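Local coordinates for protein endo-beta-1,4-glucanase (Ampullaria crossean, PDB 5XBU) that probably hydrolyses internal beta-1,4-glycosidic bonds of cellulose as a family 45 endoglucanase, at residues G36-C40 with V108-C112; E62-D66 with N77-V82; C81-T87 with E159-V165; P103-M107 with A152-D156; E119-I123 with S134-H140. All blocks are in the same frame, centred on the assembly; numbering follows the deposited sequence.

Interaction 1 of 5, residues G36-C40 with V108-C112; sequences GACGC and VTNAC
With its CG set opposite the backbone N (chi1 -168°), N110 carries its amide across to the G36-A37 peptide, where OD1 accepts the N-H of A37, with A37 N 2.9 Å from N110 OD1. The donor stands above the plane of the amide and the bond is bent, 145° at the hydrogen. A111 N gives a weak bond to the same oxygen, while N110 ND2 is taken up by Y30 OH. One residue earlier, T109 O accepts from C38 N at 3.2 Å and from a water 2.7 Å from it; that water accepts in turn from C40 N.

The receiving loop makes a type I beta turn from G36 to G39, laid against the chain that leaves strand 104-108 of a probable double-psi beta barrel. Without the amide, as with an alanine here, A37 N would probably lose its acceptor and a gap open beside G36 CA, 3.4 Å from N110 OD1.

C38 turns SG beside its backbone N (chi1 -58°), bringing the sulfur to 3.4 Å from T109 C on its way to a disulfide with C78. C40 SG, bonded to C178, rests 4.0 Å from T109 CB. The methyls of A37 and A111 meet next to F65.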
# COMPACT_ATOMS: atom_id res chain seq x y z
N GLY A 36 -11.16 -9.09 -1.53
CA GLY A 36 -10.08 -8.57 -0.71
C GLY A 36 -10.34 -8.70 0.78
O GLY A 36 -11.45 -9.00 1.26
N ALA A 37 -9.28 -8.41 1.52
CA ALA A 37 -9.17 -8.73 2.93
C ALA A 37 -9.95 -7.81 3.84
O ALA A 37 -10.02 -8.09 5.04
CB ALA A 37 -7.69 -8.73 3.32
N CYS A 38 -10.52 -6.72 3.32
CA CYS A 38 -11.34 -5.83 4.12
C CYS A 38 -12.82 -6.01 3.82
O CYS A 38 -13.64 -5.26 4.36
CB CYS A 38 -10.92 -4.37 3.97
SG CYS A 38 -9.18 -4.10 4.43
N GLY A 39 -13.18 -7.02 3.04
CA GLY A 39 -14.59 -7.29 2.81
C GLY A 39 -15.30 -6.25 1.97
O GLY A 39 -16.51 -6.05 2.13
N CYS A 40 -14.59 -5.61 1.05
CA CYS A 40 -15.17 -4.55 0.22
C CYS A 40 -15.86 -5.12 -1.02
O CYS A 40 -15.47 -4.90 -2.16
CB CYS A 40 -14.11 -3.51 -0.14
SG CYS A 40 -13.49 -2.66 1.34
N VAL A 108 -6.72 1.63 2.22
CA VAL A 108 -6.42 0.23 2.48
C VAL A 108 -7.70 -0.59 2.38
O VAL A 108 -8.63 -0.42 3.18
CB VAL A 108 -5.81 0.07 3.88
CG1 VAL A 108 -5.60 -1.38 4.18
CG2 VAL A 108 -4.53 0.91 4.01
N THR A 109 -7.74 -1.51 1.41
CA THR A 109 -8.89 -2.39 1.23
C THR A 109 -8.50 -3.85 1.13
O THR A 109 -9.39 -4.71 1.03
CB THR A 109 -9.73 -2.01 0.02
OG1 THR A 109 -8.94 -2.26 -1.14
CG2 THR A 109 -10.21 -0.59 0.07
N ASN A 110 -7.21 -4.18 1.19
CA ASN A 110 -6.76 -5.54 1.00
C ASN A 110 -5.40 -5.66 1.67
O ASN A 110 -4.86 -4.67 2.17
CB ASN A 110 -6.78 -5.84 -0.50
CG ASN A 110 -6.61 -7.30 -0.84
OD1 ASN A 110 -6.80 -8.19 -0.02
ND2 ASN A 110 -6.25 -7.56 -2.09
N ALA A 111 -4.85 -6.88 1.67
CA ALA A 111 -3.56 -7.16 2.27
C ALA A 111 -2.62 -7.81 1.26
O ALA A 111 -3.06 -8.58 0.41
CB ALA A 111 -3.74 -8.14 3.44
N CYS A 112 -1.33 -7.50 1.42
CA CYS A 112 -0.25 -8.16 0.70
C CYS A 112 0.43 -9.10 1.71
O CYS A 112 1.26 -8.65 2.51
CB CYS A 112 0.75 -7.13 0.17
SG CYS A 112 2.14 -7.84 -0.78
O HOH W 1 -11.80 -5.77 0.39

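Interaction 2 of 5, residues E62-D66 with N77-V82; sequences ERYFD and NCGKCV
N77 and F65 bring the two backbones to a CA separation of 5.2 Å, where the short helix 62-65 ends against a type II beta turn from N77 to K80. N77 answers the carbonyls of the helix end twice: its N binds F65 O at 2.9 Å, and its ND2 binds Y64 O at 2.8 Å, fairly straight (157° at the hydrogen) and with the acceptor near the plane of the amide. The side chain reaches this carbonyl because CG lies beside the backbone N (chi1 -74°). That pose also lays ND2 over one face of the Y64 ring, 3.4 Å from CE1 and offset toward the rim, with amide and ring planes only 27° apart. N77 OD1 is used too, accepting K80 NZ at 2.9 Å from above its carbonyl plane, so both ends of the amide are engaged and its rotation is fixed. Further out along the tyrosine, Y64 OH passes V82 CG1 at 3.8 Å.

One residue on, C78 SG comes obliquely to the F65 ring, 3.6 Å from CZ, in a sulfur-aromatic contact; the same sulfur forms the disulfide to C38.

E164 of strand 160-165 receives both Y64 OH and the K80 ammonium, and W162 meets Y64 edge to face. F65 packs on V108 of strand 104-108 and on A37 and A111, so the short helix joins that strand to the loops carrying the two alanines.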
# COMPACT_ATOMS: atom_id res chain seq x y z
N GLU A 62 1.64 -7.08 5.04
CA GLU A 62 0.83 -7.68 6.09
C GLU A 62 0.99 -7.03 7.47
O GLU A 62 -0.01 -6.80 8.16
CB GLU A 62 1.23 -9.16 6.18
CG GLU A 62 0.43 -10.00 7.15
CD GLU A 62 0.80 -11.47 7.08
OE1 GLU A 62 0.66 -12.12 8.13
OE2 GLU A 62 1.19 -11.97 6.01
N ARG A 63 2.22 -6.78 7.91
CA ARG A 63 2.39 -6.29 9.28
C ARG A 63 1.87 -4.86 9.45
O ARG A 63 1.43 -4.51 10.55
CB ARG A 63 3.83 -6.45 9.74
CG ARG A 63 4.23 -7.90 9.93
CD ARG A 63 3.62 -8.55 11.21
NE ARG A 63 3.99 -9.98 11.25
CZ ARG A 63 3.35 -10.94 10.61
NH1 ARG A 63 2.17 -10.69 10.04
NH2 ARG A 63 3.90 -12.14 10.51
N TYR A 64 1.87 -4.03 8.41
CA TYR A 64 1.15 -2.76 8.50
C TYR A 64 -0.35 -3.00 8.42
O TYR A 64 -1.12 -2.43 9.21
CB TYR A 64 1.60 -1.75 7.44
CG TYR A 64 0.76 -0.51 7.47
CD1 TYR A 64 0.80 0.38 8.54
CD2 TYR A 64 -0.16 -0.26 6.46
CE1 TYR A 64 -0.03 1.47 8.60
CE2 TYR A 64 -1.00 0.81 6.52
CZ TYR A 64 -0.95 1.69 7.58
OH TYR A 64 -1.82 2.75 7.58
N PHE A 65 -0.79 -3.82 7.46
CA PHE A 65 -2.21 -4.12 7.31
C PHE A 65 -2.88 -4.45 8.63
O PHE A 65 -3.99 -3.96 8.89
CB PHE A 65 -2.36 -5.29 6.33
CG PHE A 65 -3.76 -5.76 6.18
CD1 PHE A 65 -4.64 -5.10 5.36
CD2 PHE A 65 -4.22 -6.90 6.85
CE1 PHE A 65 -5.94 -5.54 5.20
CE2 PHE A 65 -5.50 -7.34 6.70
CZ PHE A 65 -6.39 -6.65 5.87
N ASP A 66 -2.24 -5.29 9.45
CA ASP A 66 -2.82 -5.71 10.72
C ASP A 66 -2.06 -5.17 11.92
O ASP A 66 -2.14 -5.76 13.00
CB ASP A 66 -2.96 -7.22 10.82
CG ASP A 66 -3.93 -7.63 11.92
OD1 ASP A 66 -4.92 -6.88 12.18
OD2 ASP A 66 -3.68 -8.69 12.53
N ASN A 77 -5.79 -2.05 10.12
CA ASN A 77 -5.68 -0.86 9.30
C ASN A 77 -6.54 -0.88 8.04
O ASN A 77 -6.41 0.01 7.19
CB ASN A 77 -4.22 -0.51 9.04
CG ASN A 77 -3.57 0.09 10.28
OD1 ASN A 77 -4.22 0.83 11.04
ND2 ASN A 77 -2.30 -0.23 10.50
N CYS A 78 -7.51 -1.80 7.96
CA CYS A 78 -8.53 -1.70 6.92
C CYS A 78 -9.20 -0.34 7.01
O CYS A 78 -9.56 0.12 8.09
CB CYS A 78 -9.58 -2.79 7.08
SG CYS A 78 -9.14 -4.40 6.46
N GLY A 79 -9.41 0.27 5.84
CA GLY A 79 -10.09 1.53 5.77
C GLY A 79 -9.26 2.75 6.09
O GLY A 79 -9.76 3.88 5.96
N LYS A 80 -8.00 2.58 6.48
CA LYS A 80 -7.11 3.73 6.62
C LYS A 80 -6.74 4.24 5.25
O LYS A 80 -6.74 3.50 4.28
CB LYS A 80 -5.80 3.35 7.34
CG LYS A 80 -5.95 2.91 8.79
CD LYS A 80 -6.31 4.12 9.64
CE LYS A 80 -6.16 3.80 11.13
NZ LYS A 80 -4.72 3.60 11.57
N CYS A 81 -6.40 5.52 5.18
CA CYS A 81 -5.87 6.11 3.97
C CYS A 81 -4.43 6.55 4.18
O CYS A 81 -4.03 6.98 5.27
CB CYS A 81 -6.72 7.30 3.50
SG CYS A 81 -8.29 6.73 2.78
N VAL A 82 -3.65 6.42 3.11
CA VAL A 82 -2.25 6.80 3.10
C VAL A 82 -2.01 7.73 1.92
O VAL A 82 -2.48 7.47 0.80
CB VAL A 82 -1.30 5.58 3.07
CG1 VAL A 82 -1.40 4.79 4.38
CG2 VAL A 82 -1.49 4.70 1.87

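Interaction 3 of 5, residues C81-T87 with E159-V165; sequences CVRLTPT and EVTWEEV
L84 and W162 face each other as a non-hydrogen-bonded pair, L84 CD2 pressing on W162 CB at 3.6 Å. The tryptophan holds CG between its backbone N and carbonyl carbon (chi1 82°), which lays the indole along the strand so that V82 CG1 reaches the ring edge, 3.8 Å from CE3. L84 CB also touches V160 CG2, while W162 NE1 is hydrogen-bonded to E138 OE2.

On the opposite side of the sheet, R83 runs extended and then bends at chi3 (-65°), which brings NH1 to E163. There R83 NH1 makes a salt bridge to E163 OE1 at 3.1 Å, its hydrogen bond weak and near the guanidinium plane, and V165 CG1 lies over one guanidinium face; both R83 and E163 have a second conformer, so the pairing is tentative. T85 and T161 run alongside one another as a hydrogen-bonded pair, with T85 N to T161 O at 3.0 Å.

Near the strand ends, T87 OG1 donates to the anti lone pair of E159 OE2 at 2.7 Å; E159 OE1 accepts from Y137 OH. The strands run antiparallel at 161° and join strand 104-108 to strand 22-30 within one curled sheet, as befits the double-psi beta barrel of family 45 endoglucanases.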
# COMPACT_ATOMS: atom_id res chain seq x y z
N CYS A 81 -6.40 5.52 5.18
CA CYS A 81 -5.87 6.11 3.97
C CYS A 81 -4.43 6.55 4.18
O CYS A 81 -4.03 6.98 5.27
CB CYS A 81 -6.72 7.30 3.50
SG CYS A 81 -8.29 6.73 2.78
N VAL A 82 -3.65 6.42 3.11
CA VAL A 82 -2.25 6.80 3.10
C VAL A 82 -2.01 7.73 1.92
O VAL A 82 -2.48 7.47 0.80
CB VAL A 82 -1.30 5.58 3.07
CG1 VAL A 82 -1.40 4.79 4.38
CG2 VAL A 82 -1.49 4.70 1.87
N ARG A 83 -1.28 8.81 2.16
CA ARG A 83 -0.82 9.68 1.09
C ARG A 83 0.58 9.23 0.71
O ARG A 83 1.45 9.10 1.58
CB ARG A 83 -0.78 11.14 1.53
CG ARG A 83 -0.24 12.05 0.43
CD ARG A 83 -0.28 13.52 0.76
NE ARG A 83 -1.65 14.00 0.91
CZ ARG A 83 -2.16 14.45 2.05
NH1 ARG A 83 -1.41 14.48 3.14
NH2 ARG A 83 -3.41 14.88 2.09
N LEU A 84 0.76 8.95 -0.57
CA LEU A 84 2.02 8.49 -1.12
C LEU A 84 2.57 9.56 -2.06
O LEU A 84 1.89 9.97 -3.01
CB LEU A 84 1.86 7.17 -1.86
CG LEU A 84 1.18 6.06 -1.06
CD1 LEU A 84 1.21 4.76 -1.84
CD2 LEU A 84 1.85 5.87 0.30
N THR A 85 3.78 10.04 -1.78
CA THR A 85 4.41 11.09 -2.56
C THR A 85 5.68 10.56 -3.20
O THR A 85 6.62 10.21 -2.48
CB THR A 85 4.75 12.30 -1.70
OG1 THR A 85 3.59 12.76 -1.01
CG2 THR A 85 5.28 13.45 -2.54
N PRO A 86 5.76 10.48 -4.53
CA PRO A 86 7.00 10.01 -5.14
C PRO A 86 8.19 10.87 -4.75
O PRO A 86 8.10 12.10 -4.69
CB PRO A 86 6.74 10.11 -6.65
CG PRO A 86 5.21 9.99 -6.74
CD PRO A 86 4.71 10.75 -5.54
N THR A 87 9.34 10.21 -4.57
CA THR A 87 10.61 10.91 -4.36
C THR A 87 11.36 11.16 -5.67
O THR A 87 12.31 11.94 -5.68
CB THR A 87 11.51 10.06 -3.46
OG1 THR A 87 11.72 8.83 -4.17
CG2 THR A 87 10.91 9.84 -2.09
N GLU A 159 9.40 4.70 -5.66
CA GLU A 159 9.68 4.98 -4.26
C GLU A 159 8.87 6.19 -3.82
O GLU A 159 8.76 7.18 -4.55
CB GLU A 159 11.19 5.30 -4.14
CG GLU A 159 11.69 5.55 -2.73
CD GLU A 159 13.17 5.92 -2.76
OE1 GLU A 159 14.00 5.18 -2.17
OE2 GLU A 159 13.50 6.97 -3.36
N VAL A 160 8.28 6.11 -2.62
CA VAL A 160 7.45 7.20 -2.13
C VAL A 160 7.77 7.46 -0.67
O VAL A 160 8.29 6.59 0.04
CB VAL A 160 5.94 6.87 -2.27
CG1 VAL A 160 5.58 6.58 -3.73
CG2 VAL A 160 5.56 5.65 -1.40
N THR A 161 7.43 8.65 -0.20
CA THR A 161 7.21 8.85 1.22
C THR A 161 5.74 8.58 1.54
O THR A 161 4.88 8.74 0.67
CB THR A 161 7.63 10.24 1.71
OG1 THR A 161 6.90 11.26 1.02
CG2 THR A 161 9.14 10.45 1.54
N TRP A 162 5.47 8.13 2.77
CA TRP A 162 4.12 7.71 3.11
C TRP A 162 3.69 8.30 4.44
O TRP A 162 4.50 8.46 5.37
CB TRP A 162 3.99 6.17 3.12
CG TRP A 162 4.45 5.49 4.39
CD1 TRP A 162 5.71 5.16 4.80
CD2 TRP A 162 3.57 5.06 5.45
NE1 TRP A 162 5.67 4.57 6.04
CE2 TRP A 162 4.38 4.51 6.46
CE3 TRP A 162 2.19 5.09 5.64
CZ2 TRP A 162 3.84 3.97 7.61
CZ3 TRP A 162 1.66 4.55 6.76
CH2 TRP A 162 2.49 4.01 7.75
N GLU A 163 2.41 8.62 4.55
CA GLU A 163 1.83 8.96 5.85
C GLU A 163 0.36 8.63 5.84
O GLU A 163 -0.28 8.65 4.79
CB GLU A 163 1.98 10.43 6.24
CG GLU A 163 1.38 11.36 5.21
CD GLU A 163 1.38 12.84 5.61
OE1 GLU A 163 1.16 13.70 4.74
OE2 GLU A 163 1.57 13.14 6.79
N GLU A 164 -0.18 8.35 7.01
CA GLU A 164 -1.62 8.17 7.14
C GLU A 164 -2.29 9.54 7.12
O GLU A 164 -1.78 10.50 7.69
CB GLU A 164 -1.99 7.50 8.44
CG GLU A 164 -1.89 6.03 8.38
CD GLU A 164 -2.38 5.32 9.64
OE1 GLU A 164 -3.12 5.89 10.49
OE2 GLU A 164 -2.03 4.15 9.75
N VAL A 165 -3.44 9.61 6.47
CA VAL A 165 -4.21 10.85 6.38
C VAL A 165 -5.68 10.49 6.53
O VAL A 165 -6.09 9.37 6.23
CB VAL A 165 -3.98 11.57 5.03
CG1 VAL A 165 -2.54 11.94 4.86
CG2 VAL A 165 -4.39 10.69 3.84
O HOH W 2 -6.82 7.12 7.56

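Interaction 4 of 5, residues P103-M107 with A152-D156; sequences PVVFM and ALHWD
W155 and V104 carry this contact, with L153 and F106 contributing less. V104 sends CG2 into the angle between the two partners on the loop, 3.7 Å from W155 CZ2 and 3.8 Å from L153 CD2. Valine and leucine meet tip to tip, whereas valine and tryptophan pass alongside, running opposite ways. Only side chains bridge the gap: the nearest CA atoms, those of V104 and L153, are 9.0 Å apart, and no hydrogen bond crosses.

W155 keeps CG beside its backbone N (chi1 -77°), which aims the six-membered ring at the strand. Within its own loop, L153 CD1 lies over the centre of that indole, 3.9 Å above its plane, so leucine and tryptophan approach the strand as one apolar surface.

V104 and F106 stand on the same face of strand 104-108, whose backbone pairs with L84 and V82 of strand 81-86; with L84 and L143 close by, this is probably the interior side of the double-psi barrel, and the 152-156 loop closes over it.

F106 meets the indole obliquely, planes at 47°, with CE1 3.7 Å from W155 CZ3; L153 CD1 is 4.2 Å from F106 CZ. A serine in place of the tryptophan would probably open a gap beside V104 and take away the partner of F106 CE1. The indole also rests on P86 and L143, and H56 adjoins F106.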
# COMPACT_ATOMS: atom_id res chain seq x y z
N PRO A 103 1.26 13.92 -5.21
CA PRO A 103 0.87 12.91 -4.23
C PRO A 103 -0.46 12.28 -4.62
O PRO A 103 -1.27 12.86 -5.34
CB PRO A 103 0.74 13.71 -2.94
CG PRO A 103 0.45 15.11 -3.36
CD PRO A 103 1.10 15.29 -4.71
N VAL A 104 -0.67 11.07 -4.13
CA VAL A 104 -1.93 10.38 -4.33
C VAL A 104 -2.30 9.67 -3.03
O VAL A 104 -1.45 9.05 -2.39
CB VAL A 104 -1.86 9.38 -5.51
CG1 VAL A 104 -3.19 8.71 -5.73
CG2 VAL A 104 -1.39 10.06 -6.82
N VAL A 105 -3.56 9.78 -2.66
CA VAL A 105 -4.12 9.13 -1.47
C VAL A 105 -4.76 7.81 -1.88
O VAL A 105 -5.59 7.76 -2.79
CB VAL A 105 -5.11 10.05 -0.75
CG1 VAL A 105 -5.79 9.33 0.43
CG2 VAL A 105 -4.46 11.34 -0.28
N PHE A 106 -4.41 6.74 -1.16
CA PHE A 106 -4.95 5.41 -1.38
C PHE A 106 -5.62 4.93 -0.10
O PHE A 106 -5.12 5.16 1.00
CB PHE A 106 -3.87 4.40 -1.75
CG PHE A 106 -3.17 4.72 -3.05
CD1 PHE A 106 -2.14 5.64 -3.08
CD2 PHE A 106 -3.55 4.10 -4.23
CE1 PHE A 106 -1.50 5.96 -4.27
CE2 PHE A 106 -2.92 4.41 -5.44
CZ PHE A 106 -1.90 5.35 -5.44
N MET A 107 -6.71 4.18 -0.24
CA MET A 107 -7.37 3.55 0.90
C MET A 107 -7.00 2.08 0.99
O MET A 107 -6.99 1.36 -0.01
CB MET A 107 -8.89 3.72 0.80
CG MET A 107 -9.62 3.21 2.05
SD MET A 107 -11.33 3.76 2.14
CE MET A 107 -12.06 2.77 0.81
N ALA A 152 -2.46 5.22 -15.30
CA ALA A 152 -2.81 6.62 -15.59
C ALA A 152 -1.98 7.62 -14.80
O ALA A 152 -1.85 8.78 -15.23
CB ALA A 152 -4.29 6.86 -15.32
N LEU A 153 -1.44 7.22 -13.64
CA LEU A 153 -0.46 8.02 -12.90
C LEU A 153 0.93 7.93 -13.51
O LEU A 153 1.80 8.73 -13.16
CB LEU A 153 -0.36 7.53 -11.44
CG LEU A 153 -1.64 7.56 -10.60
CD1 LEU A 153 -1.42 6.84 -9.29
CD2 LEU A 153 -2.13 8.98 -10.35
N HIS A 154 1.17 6.92 -14.37
CA HIS A 154 2.49 6.61 -14.92
C HIS A 154 3.47 6.24 -13.82
O HIS A 154 4.66 6.55 -13.89
CB HIS A 154 3.01 7.70 -15.83
CG HIS A 154 2.05 8.04 -16.91
ND1 HIS A 154 1.69 7.15 -17.89
CD2 HIS A 154 1.29 9.14 -17.11
CE1 HIS A 154 0.79 7.70 -18.68
NE2 HIS A 154 0.53 8.91 -18.23
N TRP A 155 2.97 5.55 -12.80
CA TRP A 155 3.81 5.07 -11.71
C TRP A 155 4.28 3.67 -12.05
O TRP A 155 3.46 2.75 -12.19
CB TRP A 155 3.02 5.05 -10.41
CG TRP A 155 2.82 6.37 -9.74
CD1 TRP A 155 3.01 7.61 -10.28
CD2 TRP A 155 2.39 6.59 -8.39
NE1 TRP A 155 2.73 8.59 -9.36
CE2 TRP A 155 2.34 7.98 -8.18
CE3 TRP A 155 2.08 5.74 -7.32
CZ2 TRP A 155 1.98 8.55 -6.96
CZ3 TRP A 155 1.74 6.30 -6.11
CH2 TRP A 155 1.70 7.68 -5.93
N ASP A 156 5.60 3.51 -12.17
CA ASP A 156 6.25 2.22 -12.37
C ASP A 156 7.04 1.92 -11.09
O ASP A 156 8.23 2.21 -10.96
CB ASP A 156 7.16 2.27 -13.58
CG ASP A 156 7.84 0.95 -13.84
OD1 ASP A 156 7.48 -0.08 -13.23
OD2 ASP A 156 8.75 0.95 -14.68

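Interaction 5 of 5, residues E119-I123 with S134-H140; sequences EWCGI and SHGYEVH
E119 and H135 share a short, straight hydrogen bond: H135 NE2 donates to E119 OE1 at 2.7 Å and 171°, in the plane of the imidazole and onto the anti lone pair of the carboxylate oxygen. OE1 also forms a salt bridge with K94, so a single carboxylate oxygen serves an imidazole N-H and an ammonium. At the backbone, E119 O accepts S134 OG at 2.8 Å and, weakly, S134 N. A water accepts, again weakly, from S134 N and lies 2.8 Å from G122 O; it has more acceptors in reach than protons to give, so that last link is uncertain. W120 O is taken by N133 ND2.

W120, H135 and H140 form an aromatic cluster beside these polar groups. H135 CD2 sits over one face of the W120 indole, 3.5 Å from CZ3. H140, with CG anti to the backbone N (chi1 -174°), slides its ring beneath W120 CB, which stands 3.5 Å above the ring centre, only 6° off the normal, in a CH-pi contact. C121 SG, in its disulfide with C112, is 3.7 Å from H140 CD2.

The end of helix 118-121 is thus joined to the loop leading into strand 140-144. H140 ND1 and NE2 bond to S26 and T28 of strand 22-30, while Y137 OH is hydrogen-bonded to E159 and E138 OE2 to W162, both on segment 159-165. With these polar ends engaged, the H140 ring is probably held in one orientation, and E119 is probably kept as a carboxylate by the lysine beside it.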
# COMPACT_ATOMS: atom_id res chain seq x y z
N GLU A 119 9.74 -10.63 -1.53
CA GLU A 119 10.62 -9.53 -1.90
C GLU A 119 10.12 -8.20 -1.36
O GLU A 119 10.91 -7.39 -0.84
CB GLU A 119 10.73 -9.47 -3.43
CG GLU A 119 11.51 -8.26 -3.91
CD GLU A 119 11.84 -8.28 -5.39
OE1 GLU A 119 12.59 -7.38 -5.81
OE2 GLU A 119 11.38 -9.17 -6.13
N TRP A 120 8.83 -7.92 -1.56
CA TRP A 120 8.26 -6.61 -1.27
C TRP A 120 7.52 -6.58 0.06
O TRP A 120 7.56 -5.56 0.75
CB TRP A 120 7.31 -6.17 -2.39
CG TRP A 120 7.97 -6.03 -3.72
CD1 TRP A 120 7.84 -6.87 -4.78
CD2 TRP A 120 8.85 -4.98 -4.15
NE1 TRP A 120 8.59 -6.42 -5.84
CE2 TRP A 120 9.20 -5.25 -5.48
CE3 TRP A 120 9.36 -3.81 -3.55
CZ2 TRP A 120 10.03 -4.42 -6.22
CZ3 TRP A 120 10.19 -2.99 -4.29
CH2 TRP A 120 10.52 -3.30 -5.61
N CYS A 121 6.81 -7.65 0.42
CA CYS A 121 5.94 -7.64 1.59
C CYS A 121 6.49 -8.46 2.74
O CYS A 121 5.86 -8.49 3.80
CB CYS A 121 4.53 -8.11 1.21
SG CYS A 121 3.85 -6.94 -0.01
N GLY A 122 7.66 -9.08 2.57
CA GLY A 122 8.33 -9.82 3.64
C GLY A 122 9.02 -8.88 4.60
O GLY A 122 10.22 -8.58 4.51
N ILE A 123 8.20 -8.35 5.51
CA ILE A 123 8.59 -7.38 6.51
C ILE A 123 8.07 -7.94 7.83
O ILE A 123 6.86 -8.13 7.98
CB ILE A 123 8.03 -5.97 6.25
CG1 ILE A 123 8.30 -5.55 4.79
CG2 ILE A 123 8.64 -4.99 7.24
CD1 ILE A 123 7.73 -4.21 4.42
N SER A 134 13.27 -6.46 1.57
CA SER A 134 14.56 -6.75 0.95
C SER A 134 15.17 -5.53 0.27
O SER A 134 16.35 -5.58 -0.08
CB SER A 134 14.38 -7.88 -0.06
OG SER A 134 13.67 -7.44 -1.21
N HIS A 135 14.42 -4.45 0.10
CA HIS A 135 14.90 -3.22 -0.51
C HIS A 135 15.06 -2.09 0.48
O HIS A 135 15.41 -0.97 0.08
CB HIS A 135 14.00 -2.84 -1.68
CG HIS A 135 14.03 -3.87 -2.76
ND1 HIS A 135 15.19 -4.22 -3.41
CD2 HIS A 135 13.05 -4.66 -3.27
CE1 HIS A 135 14.92 -5.17 -4.28
NE2 HIS A 135 13.64 -5.46 -4.23
N GLY A 136 14.83 -2.36 1.78
CA GLY A 136 15.10 -1.39 2.82
C GLY A 136 13.94 -0.53 3.24
O GLY A 136 14.16 0.45 3.98
N TYR A 137 12.71 -0.89 2.88
CA TYR A 137 11.54 -0.08 3.24
C TYR A 137 10.76 -0.73 4.37
O TYR A 137 10.56 -1.95 4.40
CB TYR A 137 10.61 0.13 2.03
CG TYR A 137 11.35 0.82 0.91
CD1 TYR A 137 11.56 2.18 0.95
CD2 TYR A 137 11.85 0.08 -0.15
CE1 TYR A 137 12.29 2.83 -0.06
CE2 TYR A 137 12.58 0.72 -1.17
CZ TYR A 137 12.77 2.08 -1.11
OH TYR A 137 13.51 2.67 -2.13
N GLU A 138 10.28 0.11 5.28
CA GLU A 138 9.51 -0.37 6.44
C GLU A 138 8.10 -0.83 6.10
O GLU A 138 7.45 -1.43 6.96
CB GLU A 138 9.43 0.68 7.53
CG GLU A 138 8.60 1.87 7.18
CD GLU A 138 8.34 2.83 8.32
OE1 GLU A 138 8.99 2.70 9.39
OE2 GLU A 138 7.45 3.69 8.15
N VAL A 139 7.60 -0.50 4.92
CA VAL A 139 6.26 -0.86 4.51
C VAL A 139 6.24 -0.86 2.99
O VAL A 139 7.05 -0.19 2.33
CB VAL A 139 5.21 0.13 5.09
CG1 VAL A 139 5.33 1.50 4.51
CG2 VAL A 139 3.80 -0.41 4.98
N HIS A 140 5.31 -1.64 2.44
CA HIS A 140 5.10 -1.75 1.00
C HIS A 140 3.62 -1.52 0.72
O HIS A 140 2.77 -2.04 1.43
CB HIS A 140 5.51 -3.12 0.50
CG HIS A 140 5.44 -3.23 -0.97
ND1 HIS A 140 6.44 -2.71 -1.76
CD2 HIS A 140 4.49 -3.75 -1.79
CE1 HIS A 140 6.10 -2.91 -3.02
NE2 HIS A 140 4.93 -3.54 -3.07
O HOH W 3 11.58 -8.67 2.09

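Overall arrangement
Following the chain from the N terminus, interaction 1 opens first and closes at 108-112, enclosing the shorter loop of interaction 2; the C38-C78 disulfide joins the two. Interaction 3 starts on the strand where interaction 2 ends, sharing C81 and V82, and returns only at 159-165, so it crosses interaction 1. Interaction 4 opens next, also crossing interaction 1, and lies within the span of interaction 3. Innermost is interaction 5, contained in both 3 and 4 and following interaction 1 in series, linked to it by C112-C121. Strands 81-86, 104-108 and 160-165 tie interactions 2, 3 and 4 into one sheet, while 1 and 5 join loops and helix 118-121 to it.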